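Local coordinates for UBX domain-containing protein 7 (Homo sapiens, PDB 5X3P), which links neddylated cullin-RING ubiquitin ligases and ubiquitinated substrates to the segregase VCP/p97, contacting p97 through the UBX domain described here, at residues A[11-14]-A[18-21]; A[47-50]-A[55-58]; A[35-38]-A[43-46]. The protein carries 1 engineered substitution. All coordinates share one frame; numbering follows the deposited sequence.

Interaction 1 (A[11-14]-A[18-21]); sequences LRYP and REQI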
ATOM      1  N   LEU A  11       6.972   3.576  -0.328  1.00 12.06           N
ATOM      2  CA  LEU A  11       6.861   2.433   0.574  1.00 12.35           C
ATOM      3  C   LEU A  11       7.986   2.486   1.608  1.00 13.69           C
ATOM      4  O   LEU A  11       9.161   2.639   1.267  1.00 15.35           O
ATOM      5  CB  LEU A  11       6.918   1.121  -0.203  1.00 18.31           C
ATOM      6  CG  LEU A  11       5.979   1.027  -1.397  1.00 18.29           C
ATOM      7  CD1 LEU A  11       6.177  -0.321  -2.084  1.00 20.07           C
ATOM      8  CD2 LEU A  11       4.526   1.200  -0.953  1.00 23.98           C
ATOM      9  N   ARG A  12       7.618   2.400   2.881  1.00 17.75           N
ATOM     10  CA  ARG A  12       8.591   2.507   3.962  1.00 17.48           C
ATOM     11  C   ARG A  12       8.618   1.167   4.692  1.00 20.68           C
ATOM     12  O   ARG A  12       7.685   0.845   5.432  1.00 17.41           O
ATOM     13  CB  ARG A  12       8.186   3.627   4.915  1.00 15.26           C
ATOM     14  CG  ARG A  12       8.089   5.007   4.272  1.00 19.91           C
ATOM     15  CD  ARG A  12       9.457   5.670   4.173  1.00 27.87           C
ATOM     16  NE  ARG A  12      10.078   5.770   5.490  1.00 37.93           N
ATOM     17  CZ  ARG A  12       9.811   6.729   6.371  1.00 42.93           C
ATOM     18  NH1 ARG A  12       8.931   7.679   6.076  1.00 41.82           N
ATOM     19  NH2 ARG A  12      10.422   6.737   7.551  1.00 47.60           N
ATOM     20  N   TYR A  13       9.659   0.372   4.444  1.00 20.10           N
ATOM     21  CA  TYR A  13       9.770  -0.968   5.038  1.00 19.46           C
ATOM     22  C   TYR A  13      10.369  -0.875   6.431  1.00 19.28           C
ATOM     23  O   TYR A  13      11.120   0.063   6.719  1.00 26.01           O
ATOM     24  CB  TYR A  13      10.589  -1.885   4.123  1.00 24.11           C
ATOM     25  CG  TYR A  13       9.961  -2.129   2.756  1.00 21.01           C
ATOM     26  CD1 TYR A  13       8.956  -3.076   2.584  1.00 22.77           C
ATOM     27  CD2 TYR A  13      10.389  -1.427   1.634  1.00 19.77           C
ATOM     28  CE1 TYR A  13       8.389  -3.312   1.322  1.00 21.86           C
ATOM     29  CE2 TYR A  13       9.834  -1.651   0.378  1.00 20.65           C
ATOM     30  CZ  TYR A  13       8.837  -2.591   0.230  1.00 23.10           C
ATOM     31  OH  TYR A  13       8.292  -2.798  -1.020  1.00 24.66           O
ATOM     32  N   PRO A  14      10.045  -1.834   7.327  1.00 26.65           N
ATOM     33  CA  PRO A  14      10.404  -1.535   8.716  1.00 25.54           C
ATOM     34  C   PRO A  14      11.903  -1.687   9.009  1.00 29.55           C
ATOM     35  O   PRO A  14      12.329  -1.309  10.100  1.00 32.54           O
ATOM     36  CB  PRO A  14       9.592  -2.559   9.513  1.00 22.17           C
ATOM     37  CG  PRO A  14       9.544  -3.753   8.613  1.00 24.62           C
ATOM     38  CD  PRO A  14       9.479  -3.191   7.185  1.00 23.46           C
ATOM     39  N   ARG A  18      13.512   1.922   1.562  1.00 17.11           N
ATOM     40  CA  ARG A  18      12.466   2.726   0.932  1.00 19.60           C
ATOM     41  C   ARG A  18      12.379   2.363  -0.536  1.00 22.42           C
ATOM     42  O   ARG A  18      13.401   2.071  -1.167  1.00 17.52           O
ATOM     43  CB  ARG A  18      12.788   4.217   1.073  1.00 19.52           C
ATOM     44  CG  ARG A  18      12.957   4.663   2.517  1.00 23.34           C
ATOM     45  CD  ARG A  18      13.208   6.150   2.613  1.00 32.20           C
ATOM     46  NE  ARG A  18      13.007   6.647   3.974  1.00 39.16           N
ATOM     47  CZ  ARG A  18      13.930   7.281   4.692  1.00 48.42           C
ATOM     48  NH1 ARG A  18      15.131   7.513   4.180  1.00 54.31           N
ATOM     49  NH2 ARG A  18      13.649   7.691   5.924  1.00 50.26           N
ATOM     50  N   GLU A  19      11.168   2.413  -1.090  1.00 16.90           N
ATOM     51  CA  GLU A  19      10.968   2.070  -2.484  1.00 16.16           C
ATOM     52  C   GLU A  19       9.860   2.943  -3.041  1.00 18.45           C
ATOM     53  O   GLU A  19       8.845   3.163  -2.363  1.00 14.87           O
ATOM     54  CB  GLU A  19      10.560   0.599  -2.598  1.00 20.37           C
ATOM     55  CG  GLU A  19      10.302   0.162  -4.029  1.00 26.98           C
ATOM     56  CD  GLU A  19       9.754  -1.248  -4.112  1.00 30.51           C
ATOM     57  OE1 GLU A  19       9.481  -1.857  -3.048  1.00 31.48           O
ATOM     58  OE2 GLU A  19       9.592  -1.742  -5.250  1.00 31.79           O
ATOM     59  N   GLN A  20      10.031   3.445  -4.263  1.00 13.05           N
ATOM     60  CA  GLN A  20       8.952   4.231  -4.863  1.00 13.89           C
ATOM     61  C   GLN A  20       8.390   3.523  -6.076  1.00 17.33           C
ATOM     62  O   GLN A  20       9.140   3.076  -6.950  1.00 19.23           O
ATOM     63  CB  GLN A  20       9.430   5.642  -5.224  1.00 13.82           C
ATOM     64  CG  GLN A  20       9.529   6.568  -4.019  1.00 14.99           C
ATOM     65  CD  GLN A  20      10.389   7.769  -4.294  1.00 17.98           C
ATOM     66  OE1 GLN A  20      11.616   7.701  -4.183  1.00 16.09           O
ATOM     67  NE2 GLN A  20       9.750   8.894  -4.649  1.00 16.93           N
ATOM     68  N   ILE A  21       7.066   3.393  -6.112  1.00 11.64           N
ATOM     69  CA  ILE A  21       6.403   2.767  -7.251  1.00 12.33           C
ATOM     70  C   ILE A  21       5.195   3.601  -7.636  1.00 14.00           C
ATOM     71  O   ILE A  21       4.696   4.369  -6.812  1.00 13.54           O
ATOM     72  CB  ILE A  21       5.927   1.341  -6.923  1.00 14.55           C
ATOM     73  CG1 ILE A  21       4.819   1.371  -5.855  1.00 20.95           C
ATOM     74  CG2 ILE A  21       7.097   0.464  -6.503  1.00 18.92           C
ATOM     75  CD1 ILE A  21       4.185  -0.000  -5.559  1.00 23.81           C
TER

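Interaction 2 (A[47-50]-A[55-58]); sequences ELLT and RKLS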
ATOM      1  N   GLU A  47       1.017  -5.692   7.440  1.00 15.61           N
ATOM      2  CA  GLU A  47      -0.138  -4.945   6.937  1.00 15.39           C
ATOM      3  C   GLU A  47       0.368  -3.593   6.453  1.00 15.03           C
ATOM      4  O   GLU A  47       1.516  -3.208   6.749  1.00 15.06           O
ATOM      5  CB  GLU A  47      -1.181  -4.753   8.029  1.00 15.96           C
ATOM      6  CG  GLU A  47      -0.673  -4.018   9.287  1.00 16.47           C
ATOM      7  CD  GLU A  47      -1.759  -3.880  10.330  1.00 20.69           C
ATOM      8  OE1 GLU A  47      -2.892  -3.529   9.948  1.00 20.52           O
ATOM      9  OE2 GLU A  47      -1.498  -4.141  11.521  1.00 24.02           O
ATOM     10  N   LEU A  48      -0.452  -2.875   5.699  1.00 14.72           N
ATOM     11  CA  LEU A  48      -0.014  -1.603   5.147  1.00 14.38           C
ATOM     12  C   LEU A  48      -0.813  -0.497   5.832  1.00 14.67           C
ATOM     13  O   LEU A  48      -2.009  -0.654   6.081  1.00 15.46           O
ATOM     14  CB  LEU A  48      -0.220  -1.577   3.625  1.00 16.43           C
ATOM     15  CG  LEU A  48       0.339  -2.825   2.932  1.00 19.45           C
ATOM     16  CD1 LEU A  48      -0.099  -2.893   1.475  1.00 21.93           C
ATOM     17  CD2 LEU A  48       1.850  -2.840   3.034  1.00 15.82           C
ATOM     18  N   LEU A  49      -0.145   0.602   6.163  1.00 15.24           N
ATOM     19  CA  LEU A  49      -0.800   1.764   6.760  1.00 18.07           C
ATOM     20  C   LEU A  49      -0.351   2.982   5.989  1.00 15.36           C
ATOM     21  O   LEU A  49       0.837   3.134   5.753  1.00 16.06           O
ATOM     22  CB  LEU A  49      -0.398   1.930   8.225  1.00 18.75           C
ATOM     23  CG  LEU A  49      -1.196   1.129   9.252  1.00 30.49           C
ATOM     24  CD1 LEU A  49      -0.662  -0.287   9.359  1.00 36.88           C
ATOM     25  CD2 LEU A  49      -1.196   1.815  10.621  1.00 29.16           C
ATOM     26  N   THR A  50      -1.281   3.846   5.582  1.00 15.22           N
ATOM     27  CA  THR A  50      -0.874   5.086   4.917  1.00 23.05           C
ATOM     28  C   THR A  50      -0.618   6.131   5.977  1.00 21.88           C
ATOM     29  O   THR A  50      -1.251   6.103   7.031  1.00 19.14           O
ATOM     30  CB  THR A  50      -1.928   5.614   3.916  1.00 21.61           C
ATOM     31  OG1 THR A  50      -3.166   5.852   4.607  1.00 15.12           O
ATOM     32  CG2 THR A  50      -2.129   4.619   2.771  1.00 19.25           C
ATOM     33  N   ARG A  55      -4.794   5.398   7.231  1.00 18.69           N
ATOM     34  CA  ARG A  55      -5.709   4.344   6.837  1.00 17.53           C
ATOM     35  C   ARG A  55      -5.041   3.019   7.137  1.00 20.26           C
ATOM     36  O   ARG A  55      -3.851   2.857   6.888  1.00 21.45           O
ATOM     37  CB  ARG A  55      -6.000   4.445   5.334  1.00 15.12           C
ATOM     38  CG  ARG A  55      -6.977   5.557   4.926  1.00 20.54           C
ATOM     39  CD  ARG A  55      -6.973   5.729   3.415  1.00 17.92           C
ATOM     40  NE  ARG A  55      -5.649   6.180   3.078  1.00 32.22           N
ATOM     41  CZ  ARG A  55      -5.343   7.205   2.308  1.00 26.48           C
ATOM     42  NH1 ARG A  55      -6.266   7.918   1.674  1.00 25.46           N
ATOM     43  NH2 ARG A  55      -4.073   7.485   2.170  1.00 29.73           N
ATOM     44  N   LYS A  56      -5.796   2.076   7.685  1.00 16.10           N
ATOM     45  CA  LYS A  56      -5.311   0.711   7.781  1.00 18.68           C
ATOM     46  C   LYS A  56      -5.830   0.013   6.535  1.00 15.62           C
ATOM     47  O   LYS A  56      -7.027  -0.296   6.447  1.00 16.15           O
ATOM     48  CB  LYS A  56      -5.852   0.035   9.040  1.00 29.01           C
ATOM     49  CG  LYS A  56      -5.570   0.787  10.339  1.00 35.34           C
ATOM     50  CD  LYS A  56      -4.477   0.107  11.162  1.00 42.42           C
ATOM     51  CE  LYS A  56      -4.420   0.654  12.598  1.00 47.44           C
ATOM     52  NZ  LYS A  56      -5.615   0.290  13.426  1.00 49.08           N
ATOM     53  N   LEU A  57      -4.955  -0.195   5.554  1.00 15.07           N
ATOM     54  CA  LEU A  57      -5.379  -0.762   4.278  1.00 14.65           C
ATOM     55  C   LEU A  57      -5.782  -2.226   4.447  1.00 16.72           C
ATOM     56  O   LEU A  57      -6.536  -2.795   3.637  1.00 15.82           O
ATOM     57  CB  LEU A  57      -4.266  -0.618   3.229  1.00 14.09           C
ATOM     58  CG  LEU A  57      -3.721   0.789   2.961  1.00 14.51           C
ATOM     59  CD1 LEU A  57      -2.652   0.723   1.864  1.00 13.34           C
ATOM     60  CD2 LEU A  57      -4.849   1.695   2.497  1.00 18.25           C
ATOM     61  N   SER A  58      -5.296  -2.852   5.512  1.00 17.40           N
ATOM     62  CA  SER A  58      -5.680  -4.232   5.754  1.00 20.84           C
ATOM     63  C   SER A  58      -7.144  -4.282   6.175  1.00 16.82           C
ATOM     64  O   SER A  58      -7.766  -5.334   6.118  1.00 17.11           O
ATOM     65  CB  SER A  58      -4.769  -4.892   6.804  1.00 31.34           C
ATOM     66  OG  SER A  58      -5.164  -6.240   7.074  1.00 29.47           O
TER
HETATM   67  O   HOH W   1      -3.673  -2.178   7.746  1.00 17.86           O

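Interaction 3 (A[35-38]-A[43-46]); sequences HVQS and NERF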
ATOM      1  N   HIS A  35       2.812  -6.711  -4.337  1.00 25.65           N
ATOM      2  CA  HIS A  35       4.136  -6.133  -4.527  1.00 19.13           C
ATOM      3  C   HIS A  35       4.953  -6.185  -3.246  1.00 19.77           C
ATOM      4  O   HIS A  35       6.136  -6.535  -3.263  1.00 19.98           O
ATOM      5  CB  HIS A  35       4.074  -4.694  -5.019  1.00 19.30           C
ATOM      6  CG  HIS A  35       5.425  -4.072  -5.156  1.00 18.36           C
ATOM      7  ND1 HIS A  35       6.271  -4.365  -6.202  1.00 18.06           N
ATOM      8  CD2 HIS A  35       6.105  -3.221  -4.348  1.00 20.69           C
ATOM      9  CE1 HIS A  35       7.400  -3.696  -6.054  1.00 21.69           C
ATOM     10  NE2 HIS A  35       7.325  -2.990  -4.937  1.00 17.35           N
ATOM     11  N   VAL A  36       4.331  -5.823  -2.126  1.00 18.71           N
ATOM     12  CA  VAL A  36       5.034  -5.843  -0.846  1.00 17.69           C
ATOM     13  C   VAL A  36       5.389  -7.277  -0.431  1.00 18.32           C
ATOM     14  O   VAL A  36       6.440  -7.527   0.161  1.00 20.93           O
ATOM     15  CB  VAL A  36       4.216  -5.106   0.247  1.00 19.76           C
ATOM     16  CG1 VAL A  36       4.816  -5.327   1.617  1.00 15.31           C
ATOM     17  CG2 VAL A  36       4.153  -3.607  -0.078  1.00 13.86           C
ATOM     18  N   GLN A  37       4.499  -8.211  -0.758  1.00 16.76           N
ATOM     19  CA  GLN A  37       4.726  -9.636  -0.524  1.00 26.61           C
ATOM     20  C   GLN A  37       5.954 -10.140  -1.289  1.00 28.48           C
ATOM     21  O   GLN A  37       6.782 -10.879  -0.748  1.00 27.22           O
ATOM     22  CB  GLN A  37       3.484 -10.414  -0.952  1.00 29.47           C
ATOM     23  CG  GLN A  37       3.366 -11.801  -0.376  1.00 34.18           C
ATOM     24  CD  GLN A  37       1.908 -12.210  -0.245  1.00 36.88           C
ATOM     25  OE1 GLN A  37       1.331 -12.188   0.859  1.00 31.81           O
ATOM     26  NE2 GLN A  37       1.289 -12.558  -1.382  1.00 33.52           N
ATOM     27  N   SER A  38       6.085  -9.731  -2.545  1.00 31.10           N
ATOM     28  CA  SER A  38       7.238 -10.146  -3.344  1.00 35.28           C
ATOM     29  C   SER A  38       8.540  -9.553  -2.800  1.00 37.85           C
ATOM     30  O   SER A  38       9.622 -10.052  -3.105  1.00 39.05           O
ATOM     31  CB  SER A  38       7.067  -9.741  -4.807  1.00 34.62           C
ATOM     32  OG  SER A  38       7.554  -8.424  -5.003  1.00 36.22           O
ATOM     33  N   ASN A  43       1.468 -10.907   3.502  1.00 21.12           N
ATOM     34  CA  ASN A  43       0.279 -10.313   4.107  1.00 23.96           C
ATOM     35  C   ASN A  43      -0.148 -10.954   5.430  1.00 27.11           C
ATOM     36  O   ASN A  43      -0.702 -10.283   6.307  1.00 27.21           O
ATOM     37  CB  ASN A  43      -0.882 -10.353   3.112  1.00 26.28           C
ATOM     38  CG  ASN A  43      -2.140  -9.714   3.668  1.00 28.26           C
ATOM     39  OD1 ASN A  43      -2.195  -8.493   3.847  1.00 22.49           O
ATOM     40  ND2 ASN A  43      -3.162 -10.535   3.938  1.00 26.84           N
ATOM     41  N   GLU A  44       0.104 -12.252   5.572  1.00 24.76           N
ATOM     42  CA  GLU A  44      -0.229 -12.966   6.810  1.00 29.19           C
ATOM     43  C   GLU A  44       0.510 -12.425   8.033  1.00 22.30           C
ATOM     44  O   GLU A  44       0.064 -12.619   9.162  1.00 24.65           O
ATOM     45  CB  GLU A  44       0.008 -14.485   6.677  1.00 35.10           C
ATOM     46  CG  GLU A  44       0.762 -14.926   5.421  1.00 45.77           C
ATOM     47  CD  GLU A  44      -0.049 -14.741   4.139  1.00 54.99           C
ATOM     48  OE1 GLU A  44      -1.260 -15.051   4.153  1.00 58.56           O
ATOM     49  OE2 GLU A  44       0.521 -14.263   3.132  1.00 54.21           O
ATOM     50  N   ARG A  45       1.633 -11.748   7.809  1.00 18.20           N
ATOM     51  CA  ARG A  45       2.475 -11.246   8.904  1.00 21.91           C
ATOM     52  C   ARG A  45       2.576  -9.707   8.926  1.00 20.93           C
ATOM     53  O   ARG A  45       2.849  -9.116   9.985  1.00 19.00           O
ATOM     54  CB  ARG A  45       3.894 -11.851   8.816  1.00 23.01           C
ATOM     55  CG  ARG A  45       4.798 -11.525  10.005  1.00 31.75           C
ATOM     56  CD  ARG A  45       6.243 -12.016   9.798  1.00 41.28           C
ATOM     57  NE  ARG A  45       7.100 -11.721  10.947  1.00 44.31           N
ATOM     58  CZ  ARG A  45       7.869 -12.620  11.556  1.00 49.22           C
ATOM     59  NH1 ARG A  45       7.891 -13.877  11.124  1.00 50.82           N
ATOM     60  NH2 ARG A  45       8.620 -12.265  12.593  1.00 50.58           N
ATOM     61  N   PHE A  46       2.364  -9.074   7.769  1.00 21.29           N
ATOM     62  CA  PHE A  46       2.499  -7.610   7.640  1.00 18.60           C
ATOM     63  C   PHE A  46       1.239  -6.956   7.083  1.00 20.64           C
ATOM     64  O   PHE A  46       0.474  -7.589   6.349  1.00 22.12           O
ATOM     65  CB  PHE A  46       3.693  -7.247   6.752  1.00 19.88           C
ATOM     66  CG  PHE A  46       5.009  -7.724   7.297  1.00 19.77           C
ATOM     67  CD1 PHE A  46       5.483  -8.995   6.987  1.00 15.74           C
ATOM     68  CD2 PHE A  46       5.756  -6.917   8.142  1.00 16.87           C
ATOM     69  CE1 PHE A  46       6.697  -9.453   7.512  1.00 22.44           C
ATOM     70  CE2 PHE A  46       6.963  -7.363   8.683  1.00 21.34           C
ATOM     71  CZ  PHE A  46       7.442  -8.630   8.367  1.00 24.18           C
TER

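Interaction 1 (A[11-14]-A[18-21])
The Tyr13 ring offers its edge to Glu19: OE1 and CB of Glu19 both lie near the ring plane, and ring and carboxylate are only 27° apart, nearly coplanar. The Tyr41 ring also meets it, the two ring planes being only slightly inclined. The phenol donates a short hydrogen bond, Tyr13 OH to Glu19 OE1 2.5 Å, meeting the oxygen nearly along its C-O axis. Glu19 reaches it with a fully extended chain, CG anti to the backbone N (chi1 179°), and its second oxygen, OE2, is hydrogen-bonded to His35 NE2, so both carboxylate oxygens are engaged. The other flat pair consists of guanidinium groups: Arg18 NH2 lies over a face of Arg12, whereas Arg12 CD and NE sit at the edge of Arg18, with the planes 67° apart. Arg12 NE and Arg18 NE approach to 3.4 Å; both are donors, so no bond joins them and like charges are brought close.

These side chains project from the two faces of the first beta hairpin of the ubiquitin-like fold of the UBX domain, antiparallel strands 6-12 and 18-24. Leu11 and Glu19 form a hydrogen-bonded pair, with Leu11 N to Glu19 O at 2.8 Å and Glu19 N to Leu11 O at 3.1 Å. Arg12 and Arg18 form the next, non-hydrogen-bonded pair, their side chains on the opposite face from Leu11 and Glu19. A CA-H...O contact from Arg18 CA to Leu11 O, 3.3 Å, adds to the backbone pairing. Leu11 CD1 lies 4.0 Å from Ile21 CD1, the two side chains crossing at about a right angle, and both residues also touch His35 of helix 29-38.

Interaction 2 (A[47-50]-A[55-58])
Arg55 meets Thr50 with the edge of its guanidinium: NE donates to Thr50 OG1 at 2.9 Å, with an N-H...O angle of 143° and the hydroxyl 17° out of the guanidinium plane. A bend at chi3 (-64°) turns the group back across the threonine. Thr50 OG1 is also hydrogen-bonded to Pro53 O within the connecting turn, and Arg55 NH2 forms a salt bridge with Glu75, so the edge contact belongs to a wider polar network. The Arg55 carbonyl accepts from Thr50 N, Arg55 O to Thr50 N being 3.0 Å.

Lys56 pairs with Leu49 at a non-hydrogen-bonded position; their side chains run alongside each other, and Lys56 CD touches Leu49 CD2 at 3.7 Å. Its amino group is not in contact with Glu47, as Lys56 NZ remains 5.8 Å from Glu47 OE1.

At Leu57 the chain turns into a 3-10 segment. Leu57 N still donates to Leu48 O at 3.0 Å, while its side chain packs CD1 against Leu48 CB and CD2 against Thr50 CG2. Beyond it, Ser58 is linked by a water, which accepts from Ser58 N and donates to both Leu48 O and Glu47 OE1. Ser58 CB rests on Glu47 CB at 3.8 Å, and Ser58 OG is hydrogen-bonded to Arg82 NH1.

The pairing forms a short, weakly bonded hairpin at the edge of the ubiquitin-like sheet, strand 55-56 being outermost within the chain. Strand 46-50 is flanked on its other side by strand 74-81, and helix 29-38 covers both leucines, Leu32 touching Leu48 and Leu57, with Val33 and Val36 also against Leu48.

Interaction 3 (A[35-38]-A[43-46])
The backbones approach no closer than 6.5 Å between CA atoms, Gln37 to Asn43, and the single hydrogen bond across the contact runs from a loop N-H to a helix side chain. Asn43 N donates to Gln37 OE1 at 2.9 Å with an N-H...O angle of 173°; the donor lies in the carbonyl plane of the amide, on a lone pair. Gln37 spans the gap with an extended chain, its CG anti to the backbone N (chi1 -161°), which brings the amide end to the loop although the chain does not start out toward it. Asn43 CB comes within 3.7 Å of Gln37 OE1 as well. The Asn43 amide serves another partner: its OD1 is hydrogen-bonded to Tyr62 OH.

Glu44 bends at chi2 and crosses Gln37 at about a right angle, amide and carboxylate planes 26° apart, leaving Glu44 OE2 3.2 Å from Gln37 OE1.

This polar contact bridges the C-terminal part of helix 29-38 and the loop leading into strand 46-50 of the ubiquitin-like fold. Two acceptors this close form no hydrogen bond, and their electrostatics are probably unfavourable; the attraction across the contact therefore rests mainly on the nearly straight bond from Asn43 N.

In the fold
Interactions 1 and 2 are antiparallel hairpins of one mixed sheet, each including an outermost strand, with centres about 14 Å apart and no direct touch. Both are partly buried and combine backbone pairing with apolar packing, but interaction 1 adds a tyrosine-carboxylate bond and a close guanidinium pair, whereas interaction 2, the larger (445 against 352 Å²), adds a hydroxyl-guanidinium bond and a water bridge. Interaction 3 is a surface contact of 102 Å² held by one side-chain-to-backbone bond. Its helical segment nevertheless joins the three: His35 packs against the first hairpin, and Val36 CG2 touches Leu48 CD2 of interaction 2 at 3.9 Å, while residues 43-46 lead straight into 47-50.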